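Trichothecene 15-O-acetyltransferase TRI3 (Fusarium sporotrichioides, PDB 3FP0) transfers an acetyl group to the 15-hydroxyl of trichothecene intermediates such as 15-deacetylcalonectrin during the biosynthesis of mycotoxins including T-2 toxin. Local coordinates at residues A[10-15]-A[410-415]; A[254-259]-A[414-419]. All blocks are in the same frame, centred on the assembly; numbering follows the deposited sequence.

Contact 1 (A[10-15]-A[410-415]); sequences PPLVPA and GLRVHN. With FP0 ((3alpha)-15-hydroxy-12,13-epoxytrichothec-9-en-3-yl acetate), chain C.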
loop_
_atom_site.group_PDB
_atom_site.type_symbol
_atom_site.label_atom_id
_atom_site.label_comp_id
_atom_site.label_asym_id
_atom_site.label_seq_id
_atom_site.Cartn_x
_atom_site.Cartn_y
_atom_site.Cartn_z
ATOM N N PRO A 10 -20.875 -16.391 -3.894
ATOM C CA PRO A 10 -20.011 -17.574 -4.018
ATOM C C PRO A 10 -19.149 -17.895 -2.776
ATOM O O PRO A 10 -18.677 -16.984 -2.085
ATOM C CB PRO A 10 -19.162 -17.267 -5.231
ATOM C CG PRO A 10 -20.031 -16.388 -6.073
ATOM C CD PRO A 10 -20.729 -15.498 -5.051
ATOM N N PRO A 11 -18.991 -19.185 -2.467
ATOM C CA PRO A 11 -18.155 -19.605 -1.332
ATOM C C PRO A 11 -16.669 -19.531 -1.688
ATOM O O PRO A 11 -16.348 -19.435 -2.874
ATOM C CB PRO A 11 -18.555 -21.064 -1.157
ATOM C CG PRO A 11 -18.852 -21.519 -2.588
ATOM C CD PRO A 11 -19.586 -20.343 -3.178
ATOM N N LEU A 12 -15.786 -19.539 -0.678
ATOM C CA LEU A 12 -14.366 -19.918 -0.867
ATOM C C LEU A 12 -14.293 -21.378 -0.519
ATOM O O LEU A 12 -14.598 -21.675 0.648
ATOM C CB LEU A 12 -13.497 -19.286 0.209
ATOM C CG LEU A 12 -13.241 -17.831 0.493
ATOM C CD1 LEU A 12 -12.418 -17.818 1.750
ATOM C CD2 LEU A 12 -12.485 -17.227 -0.661
ATOM N N VAL A 13 -13.826 -22.321 -1.359
ATOM C CA VAL A 13 -13.035 -22.225 -2.602
ATOM C C VAL A 13 -11.478 -22.565 -2.536
ATOM O O VAL A 13 -10.800 -22.479 -3.559
ATOM C CB VAL A 13 -13.324 -20.920 -3.343
ATOM N N PRO A 14 -10.948 -23.047 -1.375
ATOM C CA PRO A 14 -9.491 -23.016 -1.070
ATOM C C PRO A 14 -8.603 -23.700 -2.090
ATOM O O PRO A 14 -7.632 -23.111 -2.568
ATOM C CB PRO A 14 -9.384 -23.792 0.245
ATOM C CG PRO A 14 -10.747 -23.701 0.859
ATOM C CD PRO A 14 -11.697 -23.708 -0.294
ATOM N N ALA A 15 -8.940 -24.951 -2.411
ATOM C CA ALA A 15 -8.226 -25.714 -3.424
ATOM C C ALA A 15 -7.962 -24.906 -4.687
ATOM O O ALA A 15 -6.882 -25.013 -5.262
ATOM C CB ALA A 15 -8.955 -27.039 -3.727
ATOM N N GLY A 410 -12.949 -11.232 4.202
ATOM C CA GLY A 410 -12.292 -10.305 3.257
ATOM C C GLY A 410 -12.043 -10.969 1.912
ATOM O O GLY A 410 -12.342 -10.415 0.882
ATOM N N LEU A 411 -11.549 -12.195 1.944
ATOM C CA LEU A 411 -11.239 -12.936 0.705
ATOM C C LEU A 411 -12.505 -13.145 -0.129
ATOM O O LEU A 411 -12.573 -12.862 -1.345
ATOM C CB LEU A 411 -10.525 -14.241 1.048
ATOM C CG LEU A 411 -9.153 -14.052 1.721
ATOM C CD1 LEU A 411 -8.624 -15.398 2.184
ATOM C CD2 LEU A 411 -8.131 -13.328 0.836
ATOM N N ARG A 412 -13.544 -13.559 0.569
ATOM C CA ARG A 412 -14.786 -13.871 -0.076
ATOM C C ARG A 412 -15.491 -12.623 -0.623
ATOM O O ARG A 412 -16.014 -12.638 -1.721
ATOM C CB ARG A 412 -15.691 -14.649 0.877
ATOM C CG ARG A 412 -16.921 -15.264 0.163
ATOM C CD ARG A 412 -17.814 -15.958 1.186
ATOM N NE ARG A 412 -19.043 -16.516 0.625
ATOM C CZ ARG A 412 -20.096 -16.891 1.358
ATOM N NH1 ARG A 412 -20.080 -16.752 2.691
ATOM N NH2 ARG A 412 -21.170 -17.392 0.757
ATOM N N VAL A 413 -15.495 -11.542 0.139
ATOM C CA VAL A 413 -16.162 -10.342 -0.331
ATOM C C VAL A 413 -15.347 -9.603 -1.381
ATOM O O VAL A 413 -15.927 -8.991 -2.278
ATOM C CB VAL A 413 -16.589 -9.401 0.799
ATOM C CG1 VAL A 413 -17.545 -10.144 1.755
ATOM C CG2 VAL A 413 -15.340 -8.764 1.520
ATOM N N HIS A 414 -14.015 -9.646 -1.284
ATOM C CA HIS A 414 -13.228 -9.056 -2.357
ATOM C C HIS A 414 -13.281 -9.864 -3.675
ATOM O O HIS A 414 -13.247 -9.275 -4.740
ATOM C CB HIS A 414 -11.796 -8.716 -1.892
ATOM C CG HIS A 414 -11.747 -7.581 -0.912
ATOM N ND1 HIS A 414 -10.786 -7.481 0.062
ATOM C CD2 HIS A 414 -12.535 -6.491 -0.775
ATOM C CE1 HIS A 414 -10.972 -6.372 0.760
ATOM N NE2 HIS A 414 -12.038 -5.758 0.280
ATOM N N ASN A 415 -13.378 -11.196 -3.609
ATOM C CA ASN A 415 -13.733 -11.996 -4.806
ATOM C C ASN A 415 -15.017 -11.451 -5.468
ATOM O O ASN A 415 -15.052 -11.191 -6.663
ATOM C CB ASN A 415 -13.929 -13.470 -4.454
ATOM C CG ASN A 415 -12.620 -14.245 -4.384
ATOM O OD1 ASN A 415 -11.567 -13.755 -4.802
ATOM N ND2 ASN A 415 -12.676 -15.439 -3.805
HETATM C C2 FP0 C . -9.418 -2.147 -2.348
HETATM C C6 FP0 C . -6.941 -0.917 -1.320
HETATM C C5 FP0 C . -7.275 -2.447 -1.215
HETATM C C4 FP0 C . -8.373 -2.726 -0.178
HETATM C C3 FP0 C . -9.736 -2.620 -0.920
HETATM C C11 FP0 C . -8.229 -0.089 -1.550
HETATM C C10 FP0 C . -7.908 1.324 -2.079
HETATM C C9 FP0 C . -6.696 1.676 -2.598
HETATM C C8 FP0 C . -5.508 0.745 -2.614
HETATM C C12 FP0 C . -8.080 -2.852 -2.470
HETATM C C13 FP0 C . -7.456 -3.084 -3.814
HETATM O O4 FP0 C . -10.942 -3.028 1.479
HETATM C C17 FP0 C . -11.205 -1.955 0.943
HETATM C C18 FP0 C . -12.058 -0.842 1.496
HETATM O O3 FP0 C . -10.649 -1.699 -0.331
HETATM O O2 FP0 C . -8.026 -4.166 -3.021
HETATM O O1 FP0 C . -9.203 -0.719 -2.426
HETATM C C14 FP0 C . -6.057 -3.337 -0.875
HETATM C C7 FP0 C . -5.994 -0.693 -2.520
HETATM C C15 FP0 C . -6.365 -0.450 0.021
HETATM O O12 FP0 C . -4.942 -0.621 0.148
HETATM C C16 FP0 C . -6.475 3.043 -3.170
HETATM O O HOH W 1 -17.585 -14.507 -3.219
HETATM O O HOH W 2 -15.318 -16.683 -3.145
#

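Contact 2 (A[254-259]-A[414-419]); sequences EYTSAL and HNFEAS. With FP0 ((3alpha)-15-hydroxy-12,13-epoxytrichothec-9-en-3-yl acetate), chain C.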
loop_
_atom_site.group_PDB
_atom_site.type_symbol
_atom_site.label_atom_id
_atom_site.label_comp_id
_atom_site.label_asym_id
_atom_site.label_seq_id
_atom_site.Cartn_x
_atom_site.Cartn_y
_atom_site.Cartn_z
ATOM N N GLU A 254 -23.744 -8.440 4.977
ATOM C CA GLU A 254 -23.674 -7.103 5.548
ATOM C C GLU A 254 -22.566 -6.289 4.864
ATOM O O GLU A 254 -22.776 -5.125 4.515
ATOM C CB GLU A 254 -23.460 -7.170 7.065
ATOM C CG GLU A 254 -23.395 -5.779 7.743
ATOM C CD GLU A 254 -23.237 -5.841 9.257
ATOM O OE1 GLU A 254 -23.112 -6.951 9.826
ATOM O OE2 GLU A 254 -23.252 -4.764 9.896
ATOM N N TYR A 255 -21.417 -6.913 4.628
ATOM C CA TYR A 255 -20.324 -6.209 3.990
ATOM C C TYR A 255 -20.686 -5.859 2.561
ATOM O O TYR A 255 -20.585 -4.701 2.199
ATOM C CB TYR A 255 -19.020 -6.988 4.048
ATOM C CG TYR A 255 -17.871 -6.152 3.573
ATOM C CD1 TYR A 255 -17.147 -5.378 4.486
ATOM C CD2 TYR A 255 -17.564 -6.048 2.222
ATOM C CE1 TYR A 255 -16.111 -4.570 4.055
ATOM C CE2 TYR A 255 -16.513 -5.227 1.772
ATOM C CZ TYR A 255 -15.802 -4.492 2.709
ATOM O OH TYR A 255 -14.756 -3.686 2.329
ATOM N N THR A 256 -21.125 -6.824 1.741
ATOM C CA THR A 256 -21.408 -6.528 0.318
ATOM C C THR A 256 -22.564 -5.521 0.188
ATOM O O THR A 256 -22.622 -4.729 -0.773
ATOM C CB THR A 256 -21.700 -7.826 -0.527
ATOM O OG1 THR A 256 -22.794 -8.559 0.056
ATOM C CG2 THR A 256 -20.445 -8.740 -0.611
ATOM N N SER A 257 -23.505 -5.560 1.137
ATOM C CA SER A 257 -24.554 -4.523 1.167
ATOM C C SER A 257 -24.000 -3.114 1.417
ATOM O O SER A 257 -24.398 -2.169 0.732
ATOM C CB SER A 257 -25.646 -4.856 2.198
ATOM O OG SER A 257 -26.520 -5.807 1.633
ATOM N N ALA A 258 -23.104 -2.977 2.395
ATOM C CA ALA A 258 -22.440 -1.691 2.701
ATOM C C ALA A 258 -21.563 -1.216 1.538
ATOM O O ALA A 258 -21.423 -0.015 1.289
ATOM C CB ALA A 258 -21.604 -1.810 3.964
ATOM N N LEU A 259 -20.951 -2.171 0.848
ATOM C CA LEU A 259 -20.127 -1.894 -0.288
ATOM C C LEU A 259 -20.949 -1.176 -1.365
ATOM O O LEU A 259 -20.597 -0.070 -1.796
ATOM C CB LEU A 259 -19.536 -3.219 -0.775
ATOM C CG LEU A 259 -18.310 -3.299 -1.653
ATOM C CD1 LEU A 259 -17.064 -2.593 -1.056
ATOM C CD2 LEU A 259 -18.051 -4.773 -1.961
ATOM N N HIS A 414 -14.015 -9.646 -1.284
ATOM C CA HIS A 414 -13.228 -9.056 -2.357
ATOM C C HIS A 414 -13.281 -9.864 -3.675
ATOM O O HIS A 414 -13.247 -9.275 -4.740
ATOM C CB HIS A 414 -11.796 -8.716 -1.892
ATOM C CG HIS A 414 -11.747 -7.581 -0.912
ATOM N ND1 HIS A 414 -10.786 -7.481 0.062
ATOM C CD2 HIS A 414 -12.535 -6.491 -0.775
ATOM C CE1 HIS A 414 -10.972 -6.372 0.760
ATOM N NE2 HIS A 414 -12.038 -5.758 0.280
ATOM N N ASN A 415 -13.378 -11.196 -3.609
ATOM C CA ASN A 415 -13.733 -11.996 -4.806
ATOM C C ASN A 415 -15.017 -11.451 -5.468
ATOM O O ASN A 415 -15.052 -11.191 -6.663
ATOM C CB ASN A 415 -13.929 -13.470 -4.454
ATOM C CG ASN A 415 -12.620 -14.245 -4.384
ATOM O OD1 ASN A 415 -11.567 -13.755 -4.802
ATOM N ND2 ASN A 415 -12.676 -15.439 -3.805
ATOM N N PHE A 416 -16.056 -11.228 -4.664
ATOM C CA PHE A 416 -17.319 -10.678 -5.161
ATOM C C PHE A 416 -17.127 -9.283 -5.764
ATOM O O PHE A 416 -17.621 -8.992 -6.866
ATOM C CB PHE A 416 -18.374 -10.645 -4.036
ATOM C CG PHE A 416 -19.549 -9.749 -4.345
ATOM C CD1 PHE A 416 -20.651 -10.231 -5.057
ATOM C CD2 PHE A 416 -19.539 -8.406 -3.955
ATOM C CE1 PHE A 416 -21.732 -9.379 -5.355
ATOM C CE2 PHE A 416 -20.603 -7.544 -4.265
ATOM C CZ PHE A 416 -21.700 -8.026 -4.962
ATOM N N GLU A 417 -16.383 -8.424 -5.056
ATOM C CA GLU A 417 -16.142 -7.052 -5.508
ATOM C C GLU A 417 -15.383 -6.996 -6.821
ATOM O O GLU A 417 -15.642 -6.088 -7.642
ATOM C CB GLU A 417 -15.381 -6.266 -4.439
ATOM C CG GLU A 417 -15.273 -4.763 -4.657
ATOM C CD GLU A 417 -14.743 -4.008 -3.459
ATOM O OE1 GLU A 417 -14.460 -4.641 -2.386
ATOM O OE2 GLU A 417 -14.619 -2.754 -3.607
ATOM N N ALA A 418 -14.409 -7.912 -7.018
ATOM C CA ALA A 418 -13.690 -7.933 -8.301
ATOM C C ALA A 418 -14.699 -8.214 -9.409
ATOM O O ALA A 418 -14.680 -7.588 -10.455
ATOM C CB ALA A 418 -12.574 -9.019 -8.286
ATOM N N SER A 419 -15.592 -9.155 -9.158
ATOM C CA SER A 419 -16.603 -9.514 -10.149
ATOM C C SER A 419 -17.566 -8.368 -10.367
ATOM O O SER A 419 -17.894 -8.070 -11.512
ATOM C CB SER A 419 -17.341 -10.778 -9.721
ATOM O OG SER A 419 -16.525 -11.894 -10.036
HETATM C C2 FP0 C . -9.418 -2.147 -2.348
HETATM C C6 FP0 C . -6.941 -0.917 -1.320
HETATM C C5 FP0 C . -7.275 -2.447 -1.215
HETATM C C4 FP0 C . -8.373 -2.726 -0.178
HETATM C C3 FP0 C . -9.736 -2.620 -0.920
HETATM C C11 FP0 C . -8.229 -0.089 -1.550
HETATM C C10 FP0 C . -7.908 1.324 -2.079
HETATM C C9 FP0 C . -6.696 1.676 -2.598
HETATM C C8 FP0 C . -5.508 0.745 -2.614
HETATM C C12 FP0 C . -8.080 -2.852 -2.470
HETATM C C13 FP0 C . -7.456 -3.084 -3.814
HETATM O O4 FP0 C . -10.942 -3.028 1.479
HETATM C C17 FP0 C . -11.205 -1.955 0.943
HETATM C C18 FP0 C . -12.058 -0.842 1.496
HETATM O O3 FP0 C . -10.649 -1.699 -0.331
HETATM O O2 FP0 C . -8.026 -4.166 -3.021
HETATM O O1 FP0 C . -9.203 -0.719 -2.426
HETATM C C14 FP0 C . -6.057 -3.337 -0.875
HETATM C C7 FP0 C . -5.994 -0.693 -2.520
HETATM C C15 FP0 C . -6.365 -0.450 0.021
HETATM O O12 FP0 C . -4.942 -0.621 0.148
HETATM C C16 FP0 C . -6.475 3.043 -3.170
HETATM O O HOH W 3 -13.796 -3.570 0.019
#

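Contact 1 (A[10-15]-A[410-415])
Arg-412 reaches out from helix 406-423 to Leu-12 and Pro-10 of the N-terminal arm, meeting the first at its root and the second farther along. CB packs against CG of Leu-12, 4.0 Å away. With CG anti to the backbone N (chi1 -168°) and the chain extended as far as NE, CG and CD then run past the carbonyl oxygen of Pro-10, which they approach at van der Waals range. NE donates to that oxygen, the Arg-412 NE to Pro-10 O distance being 2.8 Å and the N-H...O angle 162°. The oxygen lies almost in the guanidinium plane, at its edge, whereas NE sits well above the carbonyl plane of Pro-10. Farther out, NH2 is bonded to Leu-9 O, and NH1 forms a salt bridge with Asp-249 of helix 246-263, so the guanidinium is fixed in rotation by three partners.

A water bridges Pro-10 O, at 2.9 Å, to Arg-412 O; the proline oxygen thus accepts two bonds. Leu-12 supplies the apolar packing, its CD2 lying 4.0 Å from Leu-411 CB. The same methyl also meets Asn-415 ND2 at 3.6 Å, the Leu-12 side chain crossing each of these two at about a right angle. Asn-415 ND2 also donates to a second water, which binds Pro-11 O weakly, while its OD1 takes the N-H of Gly-35.

The arrangement is a proline-rich arm, extended over 10-12, tied down across a helix by side-chain bonds to main-chain carbonyls, on the helix that carries the substrate-binding His-414.

Contact 2 (A[254-259]-A[414-419])
The trichothecene pocket has part of its wall where helix 254-259 lies beside helix 414-419, and a single water marks the point at which Tyr-255, His-414 and Glu-417 converge. That water lies close to Tyr-255 OH and 2.8 Å from His-414 NE2, in the plane of both rings and at their edges. It donates to Glu-417 OE1 at 2.7 Å. The hydroxyl and the imidazole themselves stay apart, so the water carries their polar link. From His-414 NE2 a weak hydrogen bond, 3.2 Å long with an N-H...O angle of only 121°, goes to O4, the carbonyl oxygen of the 3-acetyl group of bound 15-deacetylcalonectrin.

The two segments run in roughly the same direction, their axes inclined at 33° and 10.8 Å apart, a spacing bridged by Leu-259, Phe-416 and Glu-417 among others. This is helix-helix packing within an enzyme of the CoA-dependent acyltransferase clan, and one flank of the interface opens into the pocket. Leu-259 packs both its methyl groups on the carboxylate end of Glu-417. Its CD1 is 3.5 Å from Glu-417 OE2, and its CD2 is 3.6 Å from Glu-417 OE1. Glu-417 reaches that place with CG anti to its N (chi1 -170°) and the chain extended beyond. Apolar cover on this side would tend to strengthen the polar bonds its oxygens make, OE1 to the water and OE2 to the hydroxyl of Tyr-263. Farther from the ligand, Thr-256 directs its methyl CG2 obliquely at the Phe-416 ring, 3.5 Å from CD2, while Leu-259 CD2 stands at the ring's edge, 4.4 Å from that same carbon.

How the contacts relate
Contacts 1 and 2 engage successive turns of helix 406-423 and share His-414 and Asn-415, with centres about 11 Å apart. Between them stands Val-413: its CG2 lies 3.6 Å from Tyr-255 CD2 and its CG1 4.0 Å from Thr-256 CG2, so a residue of 410-415 packs directly on helix 246-263. The shared His-414 brings both to the ligand, its NE2 meeting O4 at 3.2 Å. Contact 2 borders the pocket beside the ligand's 3-acetyl carbonyl, whereas in contact 1 the residues that join 10-15 to the helix do not touch the ligand, though His-414 in the same segment does. The pair illustrates how one helix can serve a binding site and hold an N-terminal arm at once.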